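Local coordinates for polycomb protein Scm (Drosophila melanogaster, PDB 5J8Y), which binds the SAM domain of Sfmbt through its own SAM domain, and so probably links PhoRC to PRC1 at Polycomb response elements, at residues A[43-47]-A[48-52]. Sequence-based numbering, arbitrary orientation.
Sequences LLLNS and EMMMK
Asn-46 and Ser-47 open helix 47-53 with two i to i+4 backbone bonds, Met-50 N to Asn-46 O (3.2 Å) and Met-51 N to Ser-47 O (3.1 Å). Asn-46 is the N-cap. Its CG sits between the backbone N and the carbonyl carbon (chi1 61°), which turns OD1 in toward the open end of the helix, where it takes the N-H of Met-49 at 2.8 Å, a nearly straight bond (167° at the hydrogen). The same oxygen rests 3.2 Å from CG of Met-49, whose side chain runs obliquely past the amide. With alanine in place of Asn-46, the N-H of Met-49 would probably lose its capping acceptor, and the first turn its side-chain hold. Glu-48 bends back at chi2 (65°), bringing its carboxylate beside the hydroxyl of Ser-47, with Glu-48 OE1 3.3 Å from Ser-47 OG; that hydroxyl is hydrogen-bonded to Ala-79 O. On the buried side, Leu-45 and Met-50 cross at about a right angle, CD2 of Leu-45 meeting CG of Met-50 at 3.9 Å. Leu-45 and Asn-46 thus form the short link between helices 39-44 and 47-53 of the SAM bundle: Met-50 packs on Ile-64 and Cys-65 of helix 58-71, while Lys-52 forms a salt bridge with Asp-46 of the Sfmbt chain.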
loop_
_atom_site.group_PDB
_atom_site.type_symbol
_atom_site.label_atom_id
_atom_site.label_comp_id
_atom_site.label_asym_id
_atom_site.label_seq_id
_atom_site.Cartn_x
_atom_site.Cartn_y
_atom_site.Cartn_z
ATOM N N LEU A 43 -0.826 -0.385 -7.845
ATOM C CA LEU A 43 0.449 -0.226 -8.533
ATOM C C LEU A 43 1.642 -0.444 -7.601
ATOM O O LEU A 43 2.751 -0.721 -8.059
ATOM C CB LEU A 43 0.527 1.163 -9.167
ATOM C CG LEU A 43 -0.540 1.460 -10.225
ATOM C CD1 LEU A 43 -0.498 2.922 -10.645
ATOM C CD2 LEU A 43 -0.362 0.556 -11.433
ATOM N N LEU A 44 1.408 -0.325 -6.297
ATOM C CA LEU A 44 2.466 -0.498 -5.305
ATOM C C LEU A 44 2.580 -1.944 -4.825
ATOM O O LEU A 44 3.515 -2.292 -4.108
ATOM C CB LEU A 44 2.222 0.427 -4.107
ATOM C CG LEU A 44 2.447 1.924 -4.341
ATOM C CD1 LEU A 44 1.992 2.723 -3.127
ATOM C CD2 LEU A 44 3.908 2.221 -4.654
ATOM N N LEU A 45 1.628 -2.784 -5.219
ATOM C CA LEU A 45 1.628 -4.181 -4.792
ATOM C C LEU A 45 2.835 -4.954 -5.309
ATOM O O LEU A 45 3.497 -4.546 -6.263
ATOM C CB LEU A 45 0.355 -4.887 -5.260
ATOM C CG LEU A 45 -0.874 -4.772 -4.362
ATOM C CD1 LEU A 45 -2.106 -5.174 -5.130
ATOM C CD2 LEU A 45 -0.713 -5.640 -3.126
ATOM N N ASN A 46 3.090 -6.077 -4.665
ATOM C CA ASN A 46 4.035 -7.079 -5.060
ATOM C C ASN A 46 3.502 -8.426 -4.640
ATOM O O ASN A 46 2.688 -8.500 -3.789
ATOM C CB ASN A 46 5.445 -6.814 -4.606
ATOM C CG ASN A 46 5.589 -6.757 -3.103
ATOM O OD1 ASN A 46 5.140 -7.603 -2.385
ATOM N ND2 ASN A 46 6.220 -5.738 -2.653
ATOM N N SER A 47 3.965 -9.468 -5.282
ATOM C CA SER A 47 3.529 -10.824 -4.989
ATOM C C SER A 47 3.715 -11.188 -3.558
ATOM O O SER A 47 2.916 -11.847 -3.027
ATOM C CB SER A 47 4.189 -11.861 -5.877
ATOM O OG SER A 47 5.493 -11.990 -5.587
ATOM N N GLU A 48 4.772 -10.720 -2.946
ATOM C CA GLU A 48 5.024 -10.965 -1.553
ATOM C C GLU A 48 3.912 -10.463 -0.642
ATOM O O GLU A 48 3.414 -11.224 0.123
ATOM C CB GLU A 48 6.341 -10.355 -1.119
ATOM C CG GLU A 48 7.562 -11.020 -1.693
ATOM C CD GLU A 48 7.724 -10.902 -3.192
ATOM O OE1 GLU A 48 7.295 -9.948 -3.806
ATOM O OE2 GLU A 48 8.312 -11.826 -3.742
ATOM N N MET A 49 3.547 -9.202 -0.748
ATOM C CA MET A 49 2.500 -8.594 0.072
ATOM C C MET A 49 1.152 -9.271 -0.171
ATOM O O MET A 49 0.339 -9.402 0.745
ATOM C CB MET A 49 2.391 -7.094 -0.216
ATOM C CG MET A 49 3.630 -6.291 0.162
ATOM S SD MET A 49 3.995 -6.317 1.927
ATOM C CE MET A 49 2.678 -5.284 2.565
ATOM N N MET A 50 0.925 -9.701 -1.408
ATOM C CA MET A 50 -0.312 -10.388 -1.771
ATOM C C MET A 50 -0.472 -11.709 -1.030
ATOM O O MET A 50 -1.509 -11.975 -0.427
ATOM C CB MET A 50 -0.353 -10.660 -3.273
ATOM C CG MET A 50 -0.564 -9.440 -4.139
ATOM S SD MET A 50 -0.733 -9.920 -5.867
ATOM C CE MET A 50 0.091 -8.560 -6.682
ATOM N N MET A 51 0.557 -12.543 -1.085
ATOM C CA MET A 51 0.458 -13.889 -0.545
ATOM C C MET A 51 0.709 -13.918 0.959
ATOM O O MET A 51 0.140 -14.749 1.668
ATOM C CB MET A 51 1.434 -14.818 -1.267
ATOM C CG MET A 51 1.071 -15.041 -2.729
ATOM S SD MET A 51 2.182 -16.168 -3.597
ATOM C CE MET A 51 1.917 -17.685 -2.683
ATOM N N LYS A 52 1.543 -13.010 1.450
ATOM C CA LYS A 52 1.838 -12.975 2.877
ATOM C C LYS A 52 0.697 -12.350 3.675
ATOM O O LYS A 52 0.264 -12.912 4.683
ATOM C CB LYS A 52 3.131 -12.206 3.157
ATOM C CG LYS A 52 3.743 -12.563 4.505
ATOM C CD LYS A 52 4.951 -11.714 4.858
ATOM C CE LYS A 52 5.880 -12.474 5.793
ATOM N NZ LYS A 52 6.718 -11.578 6.638
#